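Local coordinates for protein SAG family member (Sag19) (Eimeria tenella, PDB 6ZZB) that is a major surface antigen of the parasite Eimeria tenella, built on a CAP-like fold and of still unknown function, at residues A[156-161]-A[169-174]; A[179-184]-A[212-217]; A[185-190]-A[216-221]. One frame throughout, in Å; residues are numbered along the deposited sequence. Where two conformers were deposited one is given.

Contact 1 (A[156-161]-A[169-174]); sequences SNFEPS and NAPFNN. With SO4 (sulfate ion), chain B.
F158 and F172 meet as an offset edge-to-face pair: the edge of F172 is turned toward the face of F158, with ring centroids 5.6 Å apart and planes at 83°. The closest approach is F158 CE1 to F172 CE2, 3.8 Å. The F158 ring gets there because its CG lies anti to the backbone N (chi1 178°), which carries it across to the 169-174 side. P171 packs against both phenylalanines. Its CG stands 3.8 Å above the plane of the F172 ring, over the centre, and lies 4.1 Å from F158 CB, while its CB lies 3.6 Å from S156 OG. The peptide before P171 is cis, and a type I turn runs from P171 to N174. On the other segment, in the conformer given of the two deposited for S156, S156 OG accepts from F158 N, an ST turn next to the packed residues. A sulfate, probably from the crystallisation liquor, sits beside the turn and takes a nearly straight bond from N157 N to O4, 2.8 Å (174°); its contact with S156 OG is unusually short and doubtful in detail. Further out, Y226 meets F158 edge-to-face, P220 touches both phenylalanines, and P171 and F172 rest on L153 of helix 138-155. N174 caps the start of helix 175-183 through A177 N. No hydrogen bond joins the two segments, so this pairing within the 156-174 connection depends on proline and aromatic packing, while S156 and N157 meet the sulfate beside it.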
loop_
_atom_site.group_PDB
_atom_site.type_symbol
_atom_site.label_atom_id
_atom_site.label_comp_id
_atom_site.label_asym_id
_atom_site.label_seq_id
_atom_site.Cartn_x
_atom_site.Cartn_y
_atom_site.Cartn_z
ATOM N N SER A 156 4.399 19.228 3.387
ATOM C CA SER A 156 2.993 19.465 3.802
ATOM C C SER A 156 2.947 20.222 5.127
ATOM O O SER A 156 3.815 20.024 5.951
ATOM C CB SER A 156 2.249 18.139 3.924
ATOM O OG SER A 156 0.950 18.313 4.508
ATOM N N ASN A 157 1.875 20.978 5.325
ATOM C CA ASN A 157 1.587 21.578 6.650
ATOM C C ASN A 157 1.037 20.539 7.634
ATOM O O ASN A 157 0.767 20.903 8.777
ATOM C CB ASN A 157 0.635 22.761 6.518
ATOM C CG ASN A 157 1.345 23.930 5.881
ATOM O OD1 ASN A 157 2.309 24.409 6.469
ATOM N ND2 ASN A 157 0.906 24.324 4.701
ATOM N N PHE A 158 0.946 19.272 7.243
ATOM C CA PHE A 158 0.703 18.165 8.189
ATOM C C PHE A 158 1.548 18.356 9.443
ATOM O O PHE A 158 2.780 18.534 9.365
ATOM C CB PHE A 158 1.043 16.830 7.528
ATOM C CG PHE A 158 0.874 15.652 8.445
ATOM C CD1 PHE A 158 -0.346 15.005 8.558
ATOM C CD2 PHE A 158 1.942 15.194 9.178
ATOM C CE1 PHE A 158 -0.487 13.928 9.425
ATOM C CE2 PHE A 158 1.794 14.133 10.058
ATOM C CZ PHE A 158 0.578 13.505 10.169
ATOM N N GLU A 159 0.891 18.272 10.602
ATOM C CA GLU A 159 1.515 18.197 11.941
ATOM C C GLU A 159 1.018 16.910 12.578
ATOM O O GLU A 159 -0.175 16.633 12.504
ATOM C CB GLU A 159 1.068 19.343 12.864
ATOM C CG GLU A 159 1.643 20.701 12.553
ATOM C CD GLU A 159 1.376 21.661 13.708
ATOM O OE1 GLU A 159 0.479 22.506 13.568
ATOM O OE2 GLU A 159 2.032 21.522 14.770
ATOM N N PRO A 160 1.879 16.147 13.262
ATOM C CA PRO A 160 1.438 14.884 13.848
ATOM C C PRO A 160 0.346 15.015 14.927
ATOM O O PRO A 160 -0.466 14.106 15.071
ATOM C CB PRO A 160 2.740 14.305 14.418
ATOM C CG PRO A 160 3.664 15.499 14.606
ATOM C CD PRO A 160 3.306 16.420 13.462
ATOM N N SER A 161 0.301 16.125 15.659
ATOM C CA SER A 161 -0.685 16.260 16.758
ATOM C C SER A 161 -2.090 16.492 16.197
ATOM O O SER A 161 -3.048 16.110 16.888
ATOM C CB SER A 161 -0.289 17.317 17.747
ATOM O OG SER A 161 -0.204 18.561 17.115
ATOM N N ASN A 169 -7.954 14.049 0.905
ATOM C CA ASN A 169 -7.444 15.422 1.173
ATOM C C ASN A 169 -5.925 15.411 1.302
ATOM O O ASN A 169 -5.345 14.358 1.580
ATOM C CB ASN A 169 -8.070 16.008 2.438
ATOM C CG ASN A 169 -9.552 16.265 2.267
ATOM O OD1 ASN A 169 -10.012 16.595 1.174
ATOM N ND2 ASN A 169 -10.300 16.134 3.348
ATOM N N ALA A 170 -5.280 16.563 1.153
ATOM C CA ALA A 170 -3.828 16.679 1.378
ATOM C C ALA A 170 -3.515 16.369 2.835
ATOM O O ALA A 170 -4.286 16.704 3.751
ATOM C CB ALA A 170 -3.351 18.055 0.983
ATOM N N PRO A 171 -2.384 15.712 3.148
ATOM C CA PRO A 171 -1.418 15.244 2.150
ATOM C C PRO A 171 -1.631 13.803 1.654
ATOM O O PRO A 171 -0.885 13.397 0.765
ATOM C CB PRO A 171 -0.127 15.240 2.953
ATOM C CG PRO A 171 -0.553 14.854 4.346
ATOM C CD PRO A 171 -1.914 15.497 4.519
ATOM N N PHE A 172 -2.619 13.077 2.190
ATOM C CA PHE A 172 -2.732 11.611 1.956
ATOM C C PHE A 172 -3.507 11.298 0.685
ATOM O O PHE A 172 -3.608 10.113 0.334
ATOM C CB PHE A 172 -3.278 10.929 3.200
ATOM C CG PHE A 172 -2.337 11.032 4.363
ATOM C CD1 PHE A 172 -1.083 10.469 4.301
ATOM C CD2 PHE A 172 -2.678 11.760 5.502
ATOM C CE1 PHE A 172 -0.177 10.606 5.338
ATOM C CE2 PHE A 172 -1.765 11.905 6.533
ATOM C CZ PHE A 172 -0.528 11.312 6.468
ATOM N N ASN A 173 -3.963 12.306 -0.058
ATOM C CA ASN A 173 -4.443 12.141 -1.442
ATOM C C ASN A 173 -3.259 11.981 -2.399
ATOM O O ASN A 173 -3.503 11.661 -3.573
ATOM C CB ASN A 173 -5.345 13.308 -1.867
ATOM C CG ASN A 173 -4.632 14.638 -1.913
ATOM O OD1 ASN A 173 -3.557 14.820 -1.363
ATOM N ND2 ASN A 173 -5.306 15.635 -2.482
ATOM N N ASN A 174 -2.040 12.156 -1.934
ATOM C CA ASN A 174 -0.826 11.752 -2.676
ATOM C C ASN A 174 -0.573 10.277 -2.358
ATOM O O ASN A 174 -0.436 9.928 -1.177
ATOM C CB ASN A 174 0.344 12.667 -2.304
ATOM C CG ASN A 174 1.649 12.264 -2.923
ATOM O OD1 ASN A 174 2.222 11.242 -2.553
ATOM N ND2 ASN A 174 2.151 13.064 -3.865
HETATM S S SO4 B . -0.897 20.852 2.692
HETATM O O1 SO4 B . -0.814 19.477 3.137
HETATM O O2 SO4 B . -2.151 21.408 3.117
HETATM O O3 SO4 B . -0.845 20.878 1.249
HETATM O O4 SO4 B . 0.199 21.631 3.223
#

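Contact 2 (A[179-184]-A[212-217]); sequences NVAFLL and DPLRKE
P213 meets F182 first, at the edge of the ring: its CA lies near the ring plane, 4.3 Å from F182 CE1, and its CB is only slightly farther from the same atom. D212, just before it, follows a cis peptide and forms a salt bridge with K189.

L214 does most of the packing. Its backbone N comes within 3.5 Å of F182 CE1, and its CB stands over one face of the ring as a CH-pi contact, 4.2 Å from the centroid and 26° off the normal. With CG anti to the carbonyl carbon (chi1 -75°) and an extended chi2 (171°), the leucine lies over one face of the phenylalanine, CB nearest the plane and CG and CD1 slightly higher. CD1, itself over the centre of the same face, also touches A181: 3.5 Å from A181 CB, tighter than ordinary carbon contact, and as near its carbonyl. F182 and L214 run past each other in opposite directions, so the ring and the branched chain overlap along their lengths.

In fold terms, the C-terminal turn of helix 175-183 is covered here by the loop that leaves strand 203-211, consistent with the layered alpha-beta-alpha sandwich of CAP proteins; P124 touches both F182 and P213, and F172 lies against A181. The F182 carbonyl O accepts a hydrogen bond from the hydroxyl of S188, in the connection that follows the helix. Beyond L214 the segment turns outward. R215 has its CB directed away from the helix and touches I87 with its side chain, and E217 makes a backbone bond with Y165.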
loop_
_atom_site.group_PDB
_atom_site.type_symbol
_atom_site.label_atom_id
_atom_site.label_comp_id
_atom_site.label_asym_id
_atom_site.label_seq_id
_atom_site.Cartn_x
_atom_site.Cartn_y
_atom_site.Cartn_z
ATOM N N ASN A 179 1.086 5.786 1.080
ATOM C CA ASN A 179 1.912 4.562 1.179
ATOM C C ASN A 179 2.838 4.656 2.385
ATOM O O ASN A 179 2.969 3.660 3.117
ATOM C CB ASN A 179 2.701 4.322 -0.095
ATOM C CG ASN A 179 1.867 3.873 -1.272
ATOM O OD1 ASN A 179 0.707 3.490 -1.114
ATOM N ND2 ASN A 179 2.440 3.910 -2.479
ATOM N N VAL A 180 3.465 5.804 2.623
ATOM C CA VAL A 180 4.377 5.946 3.774
ATOM C C VAL A 180 3.591 5.841 5.081
ATOM O O VAL A 180 4.126 5.259 6.037
ATOM C CB VAL A 180 5.125 7.289 3.689
ATOM C CG1 VAL A 180 5.802 7.653 4.992
ATOM C CG2 VAL A 180 6.084 7.231 2.542
ATOM N N ALA A 181 2.392 6.382 5.145
ATOM C CA ALA A 181 1.564 6.260 6.366
ATOM C C ALA A 181 1.339 4.788 6.693
ATOM O O ALA A 181 1.504 4.417 7.843
ATOM C CB ALA A 181 0.292 7.034 6.193
ATOM N N PHE A 182 1.058 3.962 5.692
ATOM C CA PHE A 182 0.840 2.519 5.968
ATOM C C PHE A 182 2.162 1.869 6.336
ATOM O O PHE A 182 2.220 1.081 7.289
ATOM C CB PHE A 182 0.232 1.811 4.761
ATOM C CG PHE A 182 -1.229 2.043 4.607
ATOM C CD1 PHE A 182 -2.137 1.217 5.253
ATOM C CD2 PHE A 182 -1.709 3.095 3.851
ATOM C CE1 PHE A 182 -3.493 1.424 5.112
ATOM C CE2 PHE A 182 -3.072 3.316 3.732
ATOM C CZ PHE A 182 -3.966 2.498 4.398
ATOM N N LEU A 183 3.222 2.169 5.615
ATOM C CA LEU A 183 4.539 1.550 5.851
ATOM C C LEU A 183 4.993 1.817 7.286
ATOM O O LEU A 183 5.638 0.936 7.881
ATOM C CB LEU A 183 5.592 2.095 4.890
ATOM C CG LEU A 183 5.505 1.573 3.465
ATOM C CD1 LEU A 183 6.305 2.442 2.520
ATOM C CD2 LEU A 183 5.999 0.136 3.398
ATOM N N LEU A 184 4.763 3.022 7.769
ATOM C CA LEU A 184 5.301 3.485 9.078
ATOM C C LEU A 184 4.217 3.514 10.143
ATOM O O LEU A 184 4.442 4.172 11.204
ATOM C CB LEU A 184 5.910 4.875 8.893
ATOM C CG LEU A 184 7.098 4.926 7.953
ATOM C CD1 LEU A 184 7.690 6.325 7.973
ATOM C CD2 LEU A 184 8.174 3.923 8.308
ATOM N N ASP A 212 -3.234 -3.883 11.330
ATOM C CA ASP A 212 -4.545 -3.326 11.073
ATOM C C ASP A 212 -4.421 -2.149 10.123
ATOM O O ASP A 212 -3.416 -1.453 10.165
ATOM C CB ASP A 212 -5.159 -2.808 12.379
ATOM C CG ASP A 212 -5.477 -3.931 13.339
ATOM O OD1 ASP A 212 -6.073 -4.922 12.896
ATOM O OD2 ASP A 212 -5.148 -3.762 14.527
ATOM N N PRO A 213 -5.389 -1.923 9.228
ATOM C CA PRO A 213 -5.302 -0.822 8.282
ATOM C C PRO A 213 -5.488 0.546 8.926
ATOM O O PRO A 213 -6.342 0.698 9.804
ATOM C CB PRO A 213 -6.445 -1.095 7.296
ATOM C CG PRO A 213 -7.460 -1.886 8.108
ATOM C CD PRO A 213 -6.601 -2.732 9.028
ATOM N N LEU A 214 -4.791 1.542 8.405
ATOM C CA LEU A 214 -5.170 2.940 8.671
ATOM C C LEU A 214 -6.561 3.195 8.128
ATOM O O LEU A 214 -6.889 2.755 7.012
ATOM C CB LEU A 214 -4.201 3.913 8.002
ATOM C CG LEU A 214 -2.864 4.047 8.679
ATOM C CD1 LEU A 214 -1.948 4.857 7.770
ATOM C CD2 LEU A 214 -3.017 4.703 10.048
ATOM N N ARG A 215 -7.356 3.957 8.869
ATOM C CA ARG A 215 -8.712 4.353 8.447
ATOM C C ARG A 215 -8.871 5.866 8.596
ATOM O O ARG A 215 -8.119 6.460 9.355
ATOM C CB ARG A 215 -9.727 3.538 9.253
ATOM C CG ARG A 215 -9.566 2.041 9.021
ATOM C CD ARG A 215 -10.637 1.244 9.710
ATOM N NE ARG A 215 -11.948 1.581 9.156
ATOM C CZ ARG A 215 -13.102 1.389 9.776
ATOM N NH1 ARG A 215 -13.137 0.843 10.982
ATOM N NH2 ARG A 215 -14.225 1.734 9.174
ATOM N N LYS A 216 -9.861 6.417 7.918
ATOM C CA LYS A 216 -10.181 7.855 7.974
ATOM C C LYS A 216 -10.248 8.264 9.441
ATOM O O LYS A 216 -10.883 7.543 10.254
ATOM C CB LYS A 216 -11.463 8.161 7.207
ATOM C CG LYS A 216 -11.603 9.611 6.796
ATOM C CD LYS A 216 -12.972 9.924 6.290
ATOM C CE LYS A 216 -13.164 11.398 6.033
ATOM N NZ LYS A 216 -14.313 11.601 5.128
ATOM N N GLU A 217 -9.573 9.380 9.746
ATOM C CA GLU A 217 -9.467 10.050 11.078
ATOM C C GLU A 217 -8.453 9.389 12.023
ATOM O O GLU A 217 -8.149 10.026 13.026
ATOM C CB GLU A 217 -10.830 10.262 11.747
ATOM C CG GLU A 217 -11.676 11.292 11.031
ATOM C CD GLU A 217 -12.745 11.955 11.883
ATOM O OE1 GLU A 217 -12.412 12.441 12.982
ATOM O OE2 GLU A 217 -13.905 11.996 11.437
#

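Contact 3 (A[185-190]-A[216-221]); sequences SEKSKK and KEDKPF
K187 reaches D218 across the contact through the far half of its side chain. CB points toward the 216-221 segment, and CG continues anti to the carbonyl carbon (chi1 -66°). CD already lies 3.4 Å from D218 OD2; the bend at chi3 (71°) then swings CE and NZ round to the same oxygen. NZ completes the approach with a salt bridge to D218 OD2, 2.6 Å long, entering on the syn side of the oxygen but 32° out of the carboxylate plane. The two side chains cross at about a right angle. OD2 also accepts from R215 N, and NZ also bonds to P213 O, so each charged atom has a second, backbone partner that helps fix its place. An ST turn shapes the lysine's own segment, K187 N to S185 OG at 2.9 Å. A water also links the segments, accepting from E186 N and donating to P220 O, 2.7 Å away. At the protein surface, the pair joins the connection between helix 175-183 and strand 190-196 to the loop between strand 203-211 and helix 223-231.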
loop_
_atom_site.group_PDB
_atom_site.type_symbol
_atom_site.label_atom_id
_atom_site.label_comp_id
_atom_site.label_asym_id
_atom_site.label_seq_id
_atom_site.Cartn_x
_atom_site.Cartn_y
_atom_site.Cartn_z
ATOM N N SER A 185 3.096 2.855 9.936
ATOM C CA SER A 185 1.973 2.863 10.903
ATOM C C SER A 185 2.331 1.995 12.127
ATOM O O SER A 185 2.764 0.850 11.958
ATOM C CB SER A 185 0.731 2.356 10.250
ATOM O OG SER A 185 -0.315 2.222 11.204
ATOM N N GLU A 186 2.144 2.554 13.322
ATOM C CA GLU A 186 2.133 1.787 14.593
ATOM C C GLU A 186 0.963 0.802 14.597
ATOM O O GLU A 186 1.067 -0.191 15.270
ATOM C CB GLU A 186 2.033 2.753 15.780
ATOM C CG GLU A 186 3.375 3.277 16.232
ATOM C CD GLU A 186 4.044 2.433 17.301
ATOM O OE1 GLU A 186 3.580 1.288 17.550
ATOM O OE2 GLU A 186 5.019 2.925 17.896
ATOM N N LYS A 187 -0.095 1.029 13.821
ATOM C CA LYS A 187 -1.215 0.045 13.723
ATOM C C LYS A 187 -0.798 -1.151 12.851
ATOM O O LYS A 187 -1.479 -2.174 12.954
ATOM C CB LYS A 187 -2.489 0.612 13.103
ATOM C CG LYS A 187 -3.198 1.694 13.891
ATOM C CD LYS A 187 -4.367 2.258 13.135
ATOM C CE LYS A 187 -5.488 1.254 13.072
ATOM N NZ LYS A 187 -6.782 1.873 12.723
ATOM N N SER A 188 0.219 -1.025 11.998
ATOM C CA SER A 188 0.675 -2.137 11.109
ATOM C C SER A 188 1.432 -3.172 11.972
ATOM O O SER A 188 2.436 -2.805 12.624
ATOM C CB SER A 188 1.507 -1.619 9.940
ATOM O OG SER A 188 0.721 -0.752 9.088
ATOM N N LYS A 189 0.975 -4.432 12.008
ATOM C CA LYS A 189 1.670 -5.587 12.641
ATOM C C LYS A 189 2.015 -6.689 11.611
ATOM O O LYS A 189 3.008 -7.430 11.750
ATOM C CB LYS A 189 0.783 -6.160 13.745
ATOM C CG LYS A 189 0.360 -5.165 14.830
ATOM C CD LYS A 189 -0.958 -5.528 15.494
ATOM C CE LYS A 189 -1.641 -4.358 16.176
ATOM N NZ LYS A 189 -2.397 -3.522 15.207
ATOM N N LYS A 190 1.189 -6.803 10.563
ATOM C CA LYS A 190 1.388 -7.837 9.526
ATOM C C LYS A 190 1.107 -7.213 8.168
ATOM O O LYS A 190 0.370 -6.205 8.130
ATOM C CB LYS A 190 0.441 -9.022 9.746
ATOM C CG LYS A 190 0.445 -9.582 11.162
ATOM C CD LYS A 190 -0.328 -10.857 11.266
ATOM C CE LYS A 190 -0.494 -11.300 12.701
ATOM N NZ LYS A 190 -0.917 -12.706 12.746
ATOM N N LYS A 216 -9.861 6.417 7.918
ATOM C CA LYS A 216 -10.181 7.855 7.974
ATOM C C LYS A 216 -10.248 8.264 9.441
ATOM O O LYS A 216 -10.883 7.543 10.254
ATOM C CB LYS A 216 -11.463 8.161 7.207
ATOM C CG LYS A 216 -11.603 9.611 6.796
ATOM C CD LYS A 216 -12.972 9.924 6.290
ATOM C CE LYS A 216 -13.164 11.398 6.033
ATOM N NZ LYS A 216 -14.313 11.601 5.128
ATOM N N GLU A 217 -9.573 9.380 9.746
ATOM C CA GLU A 217 -9.467 10.050 11.078
ATOM C C GLU A 217 -8.453 9.389 12.023
ATOM O O GLU A 217 -8.149 10.026 13.026
ATOM C CB GLU A 217 -10.830 10.262 11.747
ATOM C CG GLU A 217 -11.676 11.292 11.031
ATOM C CD GLU A 217 -12.745 11.955 11.883
ATOM O OE1 GLU A 217 -12.412 12.441 12.982
ATOM O OE2 GLU A 217 -13.905 11.996 11.437
ATOM N N ASP A 218 -7.819 8.252 11.704
ATOM C CA ASP A 218 -6.642 7.798 12.481
ATOM C C ASP A 218 -5.552 8.871 12.408
ATOM O O ASP A 218 -5.386 9.478 11.329
ATOM C CB ASP A 218 -6.052 6.492 11.951
ATOM C CG ASP A 218 -6.932 5.283 12.194
ATOM O OD1 ASP A 218 -7.915 5.412 12.955
ATOM O OD2 ASP A 218 -6.630 4.225 11.628
ATOM N N LYS A 219 -4.824 9.055 13.502
ATOM C CA LYS A 219 -3.591 9.872 13.529
ATOM C C LYS A 219 -2.448 8.950 13.137
ATOM O O LYS A 219 -2.101 8.024 13.848
ATOM C CB LYS A 219 -3.443 10.492 14.915
ATOM C CG LYS A 219 -4.524 11.524 15.213
ATOM C CD LYS A 219 -4.205 12.451 16.340
ATOM C CE LYS A 219 -5.267 13.515 16.510
ATOM N NZ LYS A 219 -5.122 14.197 17.816
ATOM N N PRO A 220 -1.899 9.083 11.918
ATOM C CA PRO A 220 -0.905 8.118 11.464
ATOM C C PRO A 220 0.449 8.118 12.182
ATOM O O PRO A 220 1.060 7.097 12.242
ATOM C CB PRO A 220 -0.744 8.488 9.978
ATOM C CG PRO A 220 -1.094 9.948 9.945
ATOM C CD PRO A 220 -2.266 10.070 10.897
ATOM N N PHE A 221 0.839 9.242 12.785
ATOM C CA PHE A 221 2.156 9.387 13.446
ATOM C C PHE A 221 2.014 10.077 14.805
ATOM O O PHE A 221 1.333 11.094 14.889
ATOM C CB PHE A 221 3.098 10.224 12.584
ATOM C CG PHE A 221 3.224 9.750 11.161
ATOM C CD1 PHE A 221 3.853 8.556 10.847
ATOM C CD2 PHE A 221 2.677 10.492 10.143
ATOM C CE1 PHE A 221 3.939 8.146 9.525
ATOM C CE2 PHE A 221 2.771 10.084 8.829
ATOM C CZ PHE A 221 3.408 8.916 8.529
HETATM O O HOH W 1 2.989 5.365 13.017
#

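Contact 1 closes first along the chain, within the connection between helices 138-155 and 175-183; contacts 2 and 3 follow and both end on the loop between strand 203-211 and helix 223-231, sharing K216 and E217. The centres of contacts 2 and 3 are 5 Å apart; contact 1 lies 12 Å from contact 2 and 14 Å from contact 3. F172 of contact 1 packs on A181 of contact 2 and on P220 of contact 3, and K189 of contact 3 pairs with D212 of contact 2. The loop after strand 203-211 thus packs on helix 175-183 and on the connection that follows it, buried in contact 2 and at the surface in contact 3.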